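Long-range contacts in N-acetylgalactosaminyltransferase 7 (Homo sapiens, PDB 6IWR), which is a glycosyltransferase that couples a GT-A type domain to a ricin-type beta-trefoil lectin domain: residues W296-L301 and V411-Y416; P306-E311 and A458-S463; P325-G330 and G368-V373; Y522-T527 and I537-L542. All blocks are in the same frame, centred on the assembly; numbering follows the deposited sequence.

Contact 1 (W296-L301 and V411-Y416); sequences WDWSML and VWWDEY
Trp298 turns the edge of its six-membered ring toward one face of the Trp413 indole. This is an offset edge-to-face pair, with ring centroids 5.2 Å apart and planes at 78°. Trp298 CE3 lies 3.3 Å from Trp413 CZ3. Met300 comes from the other side of the Trp413 plane. Its chain runs extended and then bends at SD (chi3 -99°), which carries CE to 3.6 Å from Trp413 CZ2. Trp296 meets the same part of the indole obliquely, NE1 being 3.8 Å from Trp413 CZ2. Tyr416 widens the aromatic cluster, with CD2 3.8 Å from Trp298 CZ3. Helix 450-457 adds Met454, and Phe450 stacks on Trp413.

The far side of the turn is looser and more polar. Leu301 is exposed there. Asp297 OD1 takes the N-H of Ser299 in an Asx turn (2.9 Å) and also accepts from Ser299 OG and Leu301 N. All three lie well out of the carboxylate plane, Ser299 N and OG on one side and Leu301 N on the other.

Trp298 NE1 is satisfied elsewhere, by Tyr465 O, and Tyr416 OH by Lys451. The carboxylate holds the 297-300 type I turn, while rings and the Met300 methyl join it to residues 413-416.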
loop_
_atom_site.group_PDB
_atom_site.type_symbol
_atom_site.label_atom_id
_atom_site.label_comp_id
_atom_site.label_asym_id
_atom_site.label_seq_id
_atom_site.Cartn_x
_atom_site.Cartn_y
_atom_site.Cartn_z
ATOM N N TRP A 296 -4.799 12.991 20.798
ATOM C CA TRP A 296 -5.729 12.487 19.803
ATOM C C TRP A 296 -6.155 13.661 18.939
ATOM O O TRP A 296 -6.050 14.813 19.353
ATOM C CB TRP A 296 -6.946 11.837 20.467
ATOM C CG TRP A 296 -7.644 12.797 21.357
ATOM C CD1 TRP A 296 -8.609 13.687 20.993
ATOM C CD2 TRP A 296 -7.414 13.000 22.757
ATOM N NE1 TRP A 296 -9.003 14.432 22.078
ATOM C CE2 TRP A 296 -8.288 14.033 23.177
ATOM C CE3 TRP A 296 -6.562 12.408 23.695
ATOM C CZ2 TRP A 296 -8.328 14.495 24.495
ATOM C CZ3 TRP A 296 -6.603 12.860 25.006
ATOM C CH2 TRP A 296 -7.486 13.895 25.394
ATOM N N ASP A 297 -6.620 13.360 17.729
ATOM C CA ASP A 297 -7.333 14.330 16.905
ATOM C C ASP A 297 -8.832 14.114 17.130
ATOM O O ASP A 297 -9.238 13.220 17.874
ATOM C CB ASP A 297 -6.896 14.218 15.433
ATOM C CG ASP A 297 -7.413 12.950 14.736
ATOM O OD1 ASP A 297 -8.393 12.336 15.216
ATOM O OD2 ASP A 297 -6.837 12.566 13.680
ATOM N N TRP A 298 -9.676 14.903 16.475
ATOM C CA TRP A 298 -11.099 14.899 16.799
ATOM C C TRP A 298 -11.892 13.806 16.084
ATOM O O TRP A 298 -13.116 13.716 16.269
ATOM C CB TRP A 298 -11.656 16.297 16.541
ATOM C CG TRP A 298 -10.852 17.211 17.383
ATOM C CD1 TRP A 298 -9.848 18.053 16.982
ATOM C CD2 TRP A 298 -10.888 17.288 18.811
ATOM N NE1 TRP A 298 -9.290 18.683 18.075
ATOM C CE2 TRP A 298 -9.912 18.225 19.206
ATOM C CE3 TRP A 298 -11.660 16.654 19.796
ATOM C CZ2 TRP A 298 -9.693 18.547 20.528
ATOM C CZ3 TRP A 298 -11.451 16.989 21.118
ATOM C CH2 TRP A 298 -10.469 17.915 21.474
ATOM N N SER A 299 -11.225 12.967 15.299
ATOM C CA SER A 299 -11.765 11.667 14.919
ATOM C C SER A 299 -11.398 10.594 15.931
ATOM O O SER A 299 -11.834 9.440 15.793
ATOM C CB SER A 299 -11.271 11.260 13.531
ATOM O OG SER A 299 -9.968 11.751 13.322
ATOM N N MET A 300 -10.621 10.973 16.945
ATOM C CA MET A 300 -10.189 10.102 18.028
ATOM C C MET A 300 -9.118 9.111 17.574
ATOM O O MET A 300 -9.033 8.001 18.092
ATOM C CB MET A 300 -11.360 9.362 18.675
ATOM C CG MET A 300 -10.991 8.852 20.057
ATOM S SD MET A 300 -12.263 7.969 20.983
ATOM C CE MET A 300 -12.888 9.224 22.072
ATOM N N LEU A 301 -8.296 9.503 16.609
ATOM C CA LEU A 301 -7.096 8.752 16.294
ATOM C C LEU A 301 -5.977 9.139 17.255
ATOM O O LEU A 301 -5.752 10.323 17.534
ATOM C CB LEU A 301 -6.659 9.003 14.855
ATOM C CG LEU A 301 -7.716 8.580 13.840
ATOM C CD1 LEU A 301 -7.146 8.772 12.453
ATOM C CD2 LEU A 301 -8.205 7.137 14.094
ATOM N N VAL A 411 -20.224 9.447 26.485
ATOM C CA VAL A 411 -20.254 9.483 27.945
ATOM C C VAL A 411 -19.271 10.516 28.506
ATOM O O VAL A 411 -19.515 11.067 29.580
ATOM C CB VAL A 411 -20.028 8.072 28.545
ATOM C CG1 VAL A 411 -19.021 7.327 27.763
ATOM C CG2 VAL A 411 -19.553 8.164 29.997
ATOM N N TRP A 412 -18.198 10.847 27.783
ATOM C CA TRP A 412 -17.102 11.620 28.366
ATOM C C TRP A 412 -16.857 12.984 27.739
ATOM O O TRP A 412 -16.395 13.880 28.445
ATOM C CB TRP A 412 -15.788 10.817 28.319
ATOM C CG TRP A 412 -15.821 9.624 29.210
ATOM C CD1 TRP A 412 -15.861 8.300 28.836
ATOM C CD2 TRP A 412 -15.889 9.634 30.641
ATOM N NE1 TRP A 412 -15.938 7.487 29.966
ATOM C CE2 TRP A 412 -15.955 8.287 31.077
ATOM C CE3 TRP A 412 -15.923 10.652 31.600
ATOM C CZ2 TRP A 412 -16.043 7.947 32.421
ATOM C CZ3 TRP A 412 -16.009 10.304 32.943
ATOM C CH2 TRP A 412 -16.067 8.970 33.338
ATOM N N TRP A 413 -17.144 13.183 26.451
ATOM C CA TRP A 413 -16.703 14.401 25.771
ATOM C C TRP A 413 -17.660 15.578 25.904
ATOM O O TRP A 413 -17.331 16.668 25.420
ATOM C CB TRP A 413 -16.480 14.155 24.279
ATOM C CG TRP A 413 -15.193 13.507 23.915
ATOM C CD1 TRP A 413 -14.436 12.666 24.694
ATOM C CD2 TRP A 413 -14.496 13.632 22.663
ATOM N NE1 TRP A 413 -13.312 12.259 24.002
ATOM C CE2 TRP A 413 -13.327 12.829 22.752
ATOM C CE3 TRP A 413 -14.745 14.340 21.478
ATOM C CZ2 TRP A 413 -12.408 12.724 21.705
ATOM C CZ3 TRP A 413 -13.836 14.232 20.440
ATOM C CH2 TRP A 413 -12.679 13.426 20.558
ATOM N N ASP A 414 -18.826 15.395 26.512
ATOM C CA ASP A 414 -19.790 16.479 26.632
ATOM C C ASP A 414 -19.952 17.262 25.336
ATOM O O ASP A 414 -20.207 16.682 24.274
ATOM C CB ASP A 414 -19.397 17.454 27.736
ATOM C CG ASP A 414 -19.107 16.763 29.043
ATOM O OD1 ASP A 414 -19.666 15.671 29.266
ATOM O OD2 ASP A 414 -18.299 17.305 29.834
ATOM N N GLU A 415 -19.804 18.588 25.424
ATOM C CA GLU A 415 -20.079 19.468 24.299
ATOM C C GLU A 415 -19.099 19.144 23.189
ATOM O O GLU A 415 -19.345 19.443 22.014
ATOM C CB GLU A 415 -19.994 20.949 24.696
ATOM C CG GLU A 415 -18.841 21.345 25.616
ATOM C CD GLU A 415 -19.319 21.717 27.015
ATOM O OE1 GLU A 415 -18.733 22.644 27.636
ATOM O OE2 GLU A 415 -20.295 21.085 27.478
ATOM N N TYR A 416 -17.983 18.522 23.545
ATOM C CA TYR A 416 -17.013 18.207 22.513
ATOM C C TYR A 416 -17.476 17.108 21.576
ATOM O O TYR A 416 -16.827 16.919 20.543
ATOM C CB TYR A 416 -15.674 17.840 23.140
ATOM C CG TYR A 416 -14.905 19.054 23.585
ATOM C CD1 TYR A 416 -15.316 19.801 24.696
ATOM C CD2 TYR A 416 -13.773 19.473 22.887
ATOM C CE1 TYR A 416 -14.612 20.933 25.097
ATOM C CE2 TYR A 416 -13.071 20.591 23.271
ATOM C CZ TYR A 416 -13.493 21.320 24.380
ATOM O OH TYR A 416 -12.787 22.444 24.772
#

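Contact 2 (P306-E311 and A458-S463); sequences PLTPQE and AYDITS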
loop_
_atom_site.group_PDB
_atom_site.type_symbol
_atom_site.label_atom_id
_atom_site.label_comp_id
_atom_site.label_asym_id
_atom_site.label_seq_id
_atom_site.Cartn_x
_atom_site.Cartn_y
_atom_site.Cartn_z
ATOM N N PRO A 306 4.855 16.703 21.733
ATOM C CA PRO A 306 6.021 16.837 22.615
ATOM C C PRO A 306 5.611 17.257 24.019
ATOM O O PRO A 306 4.586 17.915 24.223
ATOM C CB PRO A 306 6.855 17.920 21.928
ATOM C CG PRO A 306 5.848 18.707 21.139
ATOM C CD PRO A 306 4.845 17.704 20.658
ATOM N N LEU A 307 6.430 16.866 24.996
ATOM C CA LEU A 307 6.215 17.312 26.372
ATOM C C LEU A 307 6.318 18.835 26.451
ATOM O O LEU A 307 7.187 19.448 25.831
ATOM C CB LEU A 307 7.225 16.650 27.312
ATOM C CG LEU A 307 7.099 17.003 28.795
ATOM C CD1 LEU A 307 5.823 16.469 29.380
ATOM C CD2 LEU A 307 8.282 16.446 29.539
ATOM N N THR A 308 5.440 19.435 27.212
ATOM C CA THR A 308 5.288 20.877 27.151
ATOM C C THR A 308 6.189 21.579 28.154
ATOM O O THR A 308 6.633 20.985 29.144
ATOM C CB THR A 308 3.860 21.254 27.459
ATOM O OG1 THR A 308 3.594 20.821 28.797
ATOM C CG2 THR A 308 2.898 20.611 26.492
ATOM N N PRO A 309 6.461 22.864 27.939
ATOM C CA PRO A 309 7.144 23.640 28.990
ATOM C C PRO A 309 6.327 23.793 30.267
ATOM O O PRO A 309 6.903 23.802 31.362
ATOM C CB PRO A 309 7.416 24.994 28.309
ATOM C CG PRO A 309 6.708 24.955 26.987
ATOM C CD PRO A 309 6.525 23.527 26.629
ATOM N N GLN A 310 5.000 23.909 30.169
ATOM C CA GLN A 310 4.170 23.964 31.375
ATOM C C GLN A 310 4.428 22.768 32.283
ATOM O O GLN A 310 4.561 22.914 33.504
ATOM C CB GLN A 310 2.677 24.014 31.012
ATOM C CG GLN A 310 2.226 25.177 30.135
ATOM C CD GLN A 310 2.501 24.950 28.664
ATOM O OE1 GLN A 310 3.143 23.973 28.276
ATOM N NE2 GLN A 310 2.019 25.864 27.835
ATOM N N GLU A 311 4.480 21.568 31.709
ATOM C CA GLU A 311 4.687 20.394 32.547
ATOM C C GLU A 311 6.084 20.387 33.154
ATOM O O GLU A 311 6.271 19.914 34.282
ATOM C CB GLU A 311 4.436 19.121 31.736
ATOM C CG GLU A 311 2.992 18.970 31.275
ATOM C CD GLU A 311 2.022 18.816 32.427
ATOM O OE1 GLU A 311 2.365 18.107 33.403
ATOM O OE2 GLU A 311 0.914 19.393 32.350
ATOM N N ALA A 458 -5.255 18.868 29.305
ATOM C CA ALA A 458 -4.993 18.576 27.889
ATOM C C ALA A 458 -4.903 19.849 27.038
ATOM O O ALA A 458 -5.132 19.835 25.825
ATOM C CB ALA A 458 -6.045 17.633 27.315
ATOM N N TYR A 459 -4.488 20.941 27.685
ATOM C CA TYR A 459 -4.376 22.304 27.170
ATOM C C TYR A 459 -3.519 22.444 25.908
ATOM O O TYR A 459 -3.513 23.526 25.321
ATOM C CB TYR A 459 -3.795 23.178 28.290
ATOM C CG TYR A 459 -2.491 22.583 28.774
ATOM C CD1 TYR A 459 -1.321 22.775 28.054
ATOM C CD2 TYR A 459 -2.434 21.779 29.911
ATOM C CE1 TYR A 459 -0.137 22.225 28.460
ATOM C CE2 TYR A 459 -1.245 21.223 30.323
ATOM C CZ TYR A 459 -0.095 21.445 29.585
ATOM O OH TYR A 459 1.116 20.891 29.965
ATOM N N ASP A 460 -2.792 21.410 25.473
ATOM C CA ASP A 460 -1.946 21.561 24.286
ATOM C C ASP A 460 -2.501 20.907 23.029
ATOM O O ASP A 460 -1.949 21.138 21.944
ATOM C CB ASP A 460 -0.528 21.010 24.514
ATOM C CG ASP A 460 -0.520 19.673 25.214
ATOM O OD1 ASP A 460 -1.586 19.292 25.734
ATOM O OD2 ASP A 460 0.545 19.011 25.270
ATOM N N ILE A 461 -3.579 20.129 23.121
ATOM C CA ILE A 461 -3.994 19.343 21.963
ATOM C C ILE A 461 -4.478 20.242 20.827
ATOM O O ILE A 461 -4.080 20.066 19.668
ATOM C CB ILE A 461 -5.066 18.322 22.359
ATOM C CG1 ILE A 461 -4.408 17.219 23.178
ATOM C CG2 ILE A 461 -5.799 17.827 21.102
ATOM C CD1 ILE A 461 -5.383 16.272 23.820
ATOM N N THR A 462 -5.368 21.195 21.121
ATOM C CA THR A 462 -5.915 21.981 20.017
ATOM C C THR A 462 -4.847 22.811 19.338
ATOM O O THR A 462 -5.055 23.287 18.217
ATOM C CB THR A 462 -7.027 22.899 20.475
ATOM O OG1 THR A 462 -6.484 23.867 21.386
ATOM C CG2 THR A 462 -8.123 22.088 21.144
ATOM N N SER A 463 -3.697 22.972 19.980
ATOM C CA SER A 463 -2.589 23.646 19.330
ATOM C C SER A 463 -1.879 22.746 18.321
ATOM O O SER A 463 -1.139 23.247 17.476
ATOM C CB SER A 463 -1.637 24.176 20.398
ATOM O OG SER A 463 -0.354 23.623 20.272
#
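The ring of Tyr459 presents its hydroxyl edge to Thr308 and Glu311, whose OG1 and OE2 both lie near the ring plane. The Glu311 carboxylate is almost coplanar with the ring, 13° away. Over one face, toward the rim, stands OD1 of the neighbouring Asp460. Gln310 slides past the ring in the opposite direction. Its amide is turned 51° from the ring plane, and OE1 is 3.7 Å from Tyr459 CE1.

The phenol oxygen takes part in two hydrogen bonds. Thr308 OG1 donates to Tyr459 OH at 2.7 Å. Tyr459 OH in turn donates to Glu311 OE2 at 2.8 Å, using the anti lone pair of that oxygen. Thr308 is the N-cap of helix 309-313, and its OG1 accepts from Glu311 N at 3.1 Å. With chi1 at 62°, OG1 sits between the backbone N and the carbonyl carbon, where it can serve both the helix end and the phenol. The methyl of Thr308 goes the other way: CG2 comes nearest to OD2 of Asp460.

Both acids have arginine partners. Arg323 makes a salt bridge with Glu311 OE2, and Arg293 makes one with Asp460 OD1.

The bonds run in a chain from Glu311 N through Thr308 OG1 and Tyr459 OH back to Glu311 OE2. It ties the first turn of the helix to the 458-461 type I turn. The nearby arginines would probably keep both carboxylates negative, which suits Glu311 as the final acceptor.

Contact 3 (P325-G330 and G368-V373); sequences PAMAGG and GKLLFV
Leu370 CD1 packs on the backbone of Ala326, 3.4 Å from its carbonyl carbon. Leu370 belongs to strand 369-373 of the mixed central sheet of the GT-A fold. The loop 325-330 leads from strand 322-323 to strand 332-335 of the same sheet. Leu370 points toward the loop, with CG anti to the backbone N (chi1 -158°), and its CD1 also faces Met327 CB at 4.2 Å. Two residues on, the Phe372 ring reaches the loop as well. The CA of Met327 lies at the edge of that ring, 4.3 Å from CE1. No hydrogen bond crosses between the two segments.

The next shell fixes both partners. Strand 369-373 pairs in parallel with strand 264-274, whose Val267 packs on Leu370 and Phe372. On the other side Leu370 bonds through its backbone to Ser324, just before the loop. Helix 355-365 covers the loop: Asn356 ND2 bonds to Met327 O, and Trp364 touches Leu370. A bound manganese ion lies about 13 Å from the Met327 side chain.

Ala326 O approaches the Phe372 ring obliquely, 3.4 Å from Phe372 CZ, and is satisfied by Ser324 OG.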
loop_
_atom_site.group_PDB
_atom_site.type_symbol
_atom_site.label_atom_id
_atom_site.label_comp_id
_atom_site.label_asym_id
_atom_site.label_seq_id
_atom_site.Cartn_x
_atom_site.Cartn_y
_atom_site.Cartn_z
ATOM N N PRO A 325 -2.333 13.255 28.767
ATOM C CA PRO A 325 -3.802 13.210 28.727
ATOM C C PRO A 325 -4.345 11.819 28.421
ATOM O O PRO A 325 -5.485 11.517 28.805
ATOM C CB PRO A 325 -4.170 14.215 27.622
ATOM C CG PRO A 325 -2.911 15.005 27.351
ATOM C CD PRO A 325 -1.777 14.042 27.656
ATOM N N ALA A 326 -3.560 10.965 27.757
ATOM C CA ALA A 326 -4.003 9.634 27.364
ATOM C C ALA A 326 -2.799 8.693 27.278
ATOM O O ALA A 326 -1.642 9.127 27.274
ATOM C CB ALA A 326 -4.735 9.680 26.019
ATOM N N MET A 327 -3.085 7.391 27.180
ATOM C CA MET A 327 -2.081 6.354 26.987
ATOM C C MET A 327 -2.302 5.675 25.636
ATOM O O MET A 327 -3.408 5.693 25.088
ATOM C CB MET A 327 -2.155 5.318 28.119
ATOM C CG MET A 327 -3.546 4.688 28.170
ATOM S SD MET A 327 -3.671 3.089 28.997
ATOM C CE MET A 327 -3.688 3.649 30.692
ATOM N N ALA A 328 -1.246 5.075 25.085
ATOM C CA ALA A 328 -1.428 4.313 23.853
ATOM C C ALA A 328 -2.400 3.165 24.071
ATOM O O ALA A 328 -3.254 2.902 23.222
ATOM C CB ALA A 328 -0.089 3.792 23.331
ATOM N N GLY A 329 -2.299 2.478 25.213
ATOM C CA GLY A 329 -3.316 1.520 25.611
ATOM C C GLY A 329 -2.858 0.121 25.980
ATOM O O GLY A 329 -3.462 -0.522 26.843
ATOM N N GLY A 330 -1.817 -0.382 25.326
ATOM C CA GLY A 330 -1.399 -1.751 25.563
ATOM C C GLY A 330 -0.694 -1.983 26.887
ATOM O O GLY A 330 -0.928 -3.002 27.542
ATOM N N GLY A 368 -8.266 11.003 39.318
ATOM C CA GLY A 368 -6.990 10.332 39.264
ATOM C C GLY A 368 -5.983 11.104 38.438
ATOM O O GLY A 368 -6.192 12.263 38.076
ATOM N N LYS A 369 -4.866 10.435 38.144
ATOM C CA LYS A 369 -3.832 10.973 37.278
ATOM C C LYS A 369 -3.257 9.847 36.433
ATOM O O LYS A 369 -3.217 8.683 36.856
ATOM C CB LYS A 369 -2.686 11.626 38.048
ATOM C CG LYS A 369 -2.992 12.851 38.897
ATOM C CD LYS A 369 -1.933 12.897 40.033
ATOM C CE LYS A 369 -1.809 14.237 40.750
ATOM N NZ LYS A 369 -0.756 15.072 40.078
ATOM N N LEU A 370 -2.814 10.217 35.230
ATOM C CA LEU A 370 -2.167 9.311 34.299
ATOM C C LEU A 370 -0.776 9.878 34.057
ATOM O O LEU A 370 -0.644 10.994 33.536
ATOM C CB LEU A 370 -2.962 9.229 33.006
ATOM C CG LEU A 370 -2.867 8.055 32.036
ATOM C CD1 LEU A 370 -2.843 8.597 30.643
ATOM C CD2 LEU A 370 -1.683 7.216 32.298
ATOM N N LEU A 371 0.264 9.135 34.444
ATOM C CA LEU A 371 1.640 9.606 34.310
ATOM C C LEU A 371 2.455 8.690 33.408
ATOM O O LEU A 371 2.382 7.460 33.530
ATOM C CB LEU A 371 2.310 9.701 35.662
ATOM C CG LEU A 371 1.500 10.514 36.649
ATOM C CD1 LEU A 371 2.093 10.325 38.025
ATOM C CD2 LEU A 371 1.533 11.968 36.238
ATOM N N PHE A 372 3.211 9.301 32.496
ATOM C CA PHE A 372 4.278 8.609 31.783
ATOM C C PHE A 372 5.532 8.632 32.637
ATOM O O PHE A 372 5.840 9.644 33.275
ATOM C CB PHE A 372 4.578 9.270 30.438
ATOM C CG PHE A 372 3.555 8.997 29.375
ATOM C CD1 PHE A 372 2.336 8.412 29.683
ATOM C CD2 PHE A 372 3.811 9.359 28.057
ATOM C CE1 PHE A 372 1.410 8.182 28.696
ATOM C CE2 PHE A 372 2.885 9.135 27.068
ATOM C CZ PHE A 372 1.689 8.540 27.386
ATOM N N VAL A 373 6.261 7.521 32.640
ATOM C CA VAL A 373 7.385 7.327 33.558
ATOM C C VAL A 373 8.675 7.188 32.756
ATOM O O VAL A 373 9.010 6.079 32.333
ATOM C CB VAL A 373 7.143 6.103 34.465
ATOM C CG1 VAL A 373 8.269 5.927 35.471
ATOM C CG2 VAL A 373 5.785 6.207 35.181
#

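Contact 4 (Y522-T527 and I537-L542); sequences YDQCLT and ITHCNL
Cys525 N donates to Thr538 O at 2.9 Å, and Thr538 N returns a bond to Cys525 O at 3.0 Å. Both are close to straight, with angles of 160° and 164° at the hydrogens. Cys525 and Thr538 are therefore the hydrogen-bonded pair of an antiparallel hairpin in the ricin-type beta-trefoil. The flanking non-hydrogen-bonded pairs are Gln524 with His539 and Leu526 with Ile537.

A disulfide closes the end of the ladder. Cys525 SG and Cys540 SG are 2.0 Å apart, with a torsion of -87° about the S-S bond. Cys540 lies just beyond the strand, two residues after Thr538, so the link runs diagonally and not across a single pair. On the face shared by Leu526 and Ile537, CD2 of Leu526 meets CG1 of Ile537 at 3.8 Å. On the Cys525 and Thr538 face, Thr527 CG2 lies 3.8 Å from Thr538 OG1. At the exposed end Asp523 OD2 comes to the edge of the His539 ring, 3.4 Å from CD2, with no hydrogen bond. The amide of Gln524 lies along the Thr538-His539 backbone, and its OE1 accepts from Asn493 N.

Strand 524-529 stands between strand 519-521 and strand 534-539 in an antiparallel sheet. Leu526 packs on Leu519 of the one and Val535 of the other, and its carbonyl receives Trp548 NE1.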
loop_
_atom_site.group_PDB
_atom_site.type_symbol
_atom_site.label_atom_id
_atom_site.label_comp_id
_atom_site.label_asym_id
_atom_site.label_seq_id
_atom_site.Cartn_x
_atom_site.Cartn_y
_atom_site.Cartn_z
ATOM N N TYR A 522 -11.652 11.707 5.140
ATOM C CA TYR A 522 -10.686 11.416 6.191
ATOM C C TYR A 522 -9.978 12.699 6.634
ATOM O O TYR A 522 -10.613 13.642 7.060
ATOM C CB TYR A 522 -9.694 10.326 5.776
ATOM C CG TYR A 522 -10.314 9.086 5.214
ATOM C CD1 TYR A 522 -11.249 8.375 5.927
ATOM C CD2 TYR A 522 -9.948 8.621 3.973
ATOM C CE1 TYR A 522 -11.814 7.238 5.407
ATOM C CE2 TYR A 522 -10.509 7.491 3.451
ATOM C CZ TYR A 522 -11.442 6.806 4.171
ATOM O OH TYR A 522 -11.989 5.671 3.642
ATOM N N ASP A 523 -8.659 12.703 6.599
ATOM C CA ASP A 523 -7.880 13.865 6.945
ATOM C C ASP A 523 -7.473 14.668 5.715
ATOM O O ASP A 523 -6.835 15.695 5.833
ATOM C CB ASP A 523 -6.647 13.440 7.753
ATOM C CG ASP A 523 -5.684 12.596 6.949
ATOM O OD1 ASP A 523 -6.114 11.613 6.331
ATOM O OD2 ASP A 523 -4.489 12.917 6.926
ATOM N N GLN A 524 -7.833 14.185 4.538
ATOM C CA GLN A 524 -7.474 14.836 3.290
ATOM C C GLN A 524 -8.499 15.839 2.800
ATOM O O GLN A 524 -9.638 15.824 3.217
ATOM C CB GLN A 524 -7.203 13.804 2.202
ATOM C CG GLN A 524 -6.316 12.649 2.627
ATOM C CD GLN A 524 -4.888 12.806 2.183
ATOM O OE1 GLN A 524 -4.555 12.591 1.031
ATOM N NE2 GLN A 524 -4.042 13.182 3.101
ATOM N N CYS A 525 -8.061 16.719 1.910
ATOM C CA CYS A 525 -8.929 17.655 1.204
ATOM C C CYS A 525 -8.770 17.537 -0.307
ATOM O O CYS A 525 -7.723 17.137 -0.817
ATOM C CB CYS A 525 -8.646 19.096 1.615
ATOM S SG CYS A 525 -9.111 19.380 3.217
ATOM N N LEU A 526 -9.845 17.856 -1.025
ATOM C CA LEU A 526 -9.789 17.966 -2.472
ATOM C C LEU A 526 -9.386 19.389 -2.825
ATOM O O LEU A 526 -9.797 20.346 -2.158
ATOM C CB LEU A 526 -11.120 17.632 -3.158
ATOM C CG LEU A 526 -12.027 16.460 -2.776
ATOM C CD1 LEU A 526 -12.326 15.575 -3.961
ATOM C CD2 LEU A 526 -11.434 15.625 -1.672
ATOM N N THR A 527 -8.564 19.516 -3.864
ATOM C CA THR A 527 -8.159 20.809 -4.393
ATOM C C THR A 527 -7.931 20.652 -5.886
ATOM O O THR A 527 -8.172 19.586 -6.458
ATOM C CB THR A 527 -6.913 21.355 -3.688
ATOM O OG1 THR A 527 -6.421 22.474 -4.428
ATOM C CG2 THR A 527 -5.833 20.292 -3.618
ATOM N N ILE A 537 -6.386 14.836 -4.255
ATOM C CA ILE A 537 -6.574 14.602 -2.823
ATOM C C ILE A 537 -5.219 14.774 -2.143
ATOM O O ILE A 537 -4.243 14.134 -2.551
ATOM C CB ILE A 537 -7.111 13.187 -2.561
ATOM C CG1 ILE A 537 -8.592 13.177 -2.335
ATOM C CG2 ILE A 537 -6.565 12.644 -1.266
ATOM C CD1 ILE A 537 -8.950 12.165 -1.265
ATOM N N THR A 538 -5.143 15.618 -1.109
ATOM C CA THR A 538 -3.880 15.778 -0.388
ATOM C C THR A 538 -4.132 15.979 1.084
ATOM O O THR A 538 -5.269 16.146 1.527
ATOM C CB THR A 538 -3.045 16.985 -0.829
ATOM O OG1 THR A 538 -3.637 17.618 -1.968
ATOM C CG2 THR A 538 -1.628 16.555 -1.137
ATOM N N HIS A 539 -3.032 16.039 1.828
ATOM C CA HIS A 539 -3.117 16.363 3.238
ATOM C C HIS A 539 -3.505 17.829 3.430
ATOM O O HIS A 539 -3.104 18.721 2.671
ATOM C CB HIS A 539 -1.804 16.066 3.955
ATOM C CG HIS A 539 -1.890 16.273 5.434
ATOM N ND1 HIS A 539 -1.114 17.193 6.106
ATOM C CD2 HIS A 539 -2.708 15.719 6.360
ATOM C CE1 HIS A 539 -1.430 17.174 7.390
ATOM N NE2 HIS A 539 -2.396 16.291 7.570
ATOM N N CYS A 540 -4.256 18.063 4.503
ATOM C CA CYS A 540 -5.063 19.247 4.702
ATOM C C CYS A 540 -4.654 19.927 6.002
ATOM O O CYS A 540 -4.375 19.247 6.986
ATOM C CB CYS A 540 -6.543 18.838 4.728
ATOM S SG CYS A 540 -7.505 20.170 4.145
ATOM N N ASN A 541 -4.609 21.261 6.019
ATOM C CA ASN A 541 -4.361 22.017 7.248
ATOM C C ASN A 541 -5.396 23.131 7.379
ATOM O O ASN A 541 -5.935 23.623 6.384
ATOM C CB ASN A 541 -2.942 22.619 7.297
ATOM C CG ASN A 541 -1.854 21.568 7.549
ATOM O OD1 ASN A 541 -2.086 20.545 8.212
ATOM N ND2 ASN A 541 -0.650 21.827 7.025
ATOM N N LEU A 542 -5.634 23.564 8.617
ATOM C CA LEU A 542 -6.860 24.293 8.932
ATOM C C LEU A 542 -7.250 25.342 7.888
ATOM O O LEU A 542 -8.446 25.559 7.640
ATOM C CB LEU A 542 -6.747 24.948 10.305
ATOM C CG LEU A 542 -8.005 24.612 11.110
ATOM C CD1 LEU A 542 -8.450 25.847 11.875
ATOM C CD2 LEU A 542 -9.140 24.091 10.195
#

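How the contacts relate
Contacts 1 and 3 are buried and mostly apolar: one an aromatic cluster, the other a strand packing on a loop. Contact 2 is partly buried and polar. Trp296 of contact 1 touches Pro325 and Ala326 of contact 3, and its backbone meets Ile461 of contact 2. Ala458 of contact 2 packs on Pro325. Strand 292-296 ends in contact 1 and lines contacts 2 and 3; helix 355-365 borders contacts 1 and 3. Contact 4, in the lectin domain, is partly buried, with Asp523 and His539 exposed. It touches no other contact; its nearest atoms are about 6 Å from contact 1. It relies on a beta ladder and disulfide; the others use side chains, in contact 3 packed on backbone.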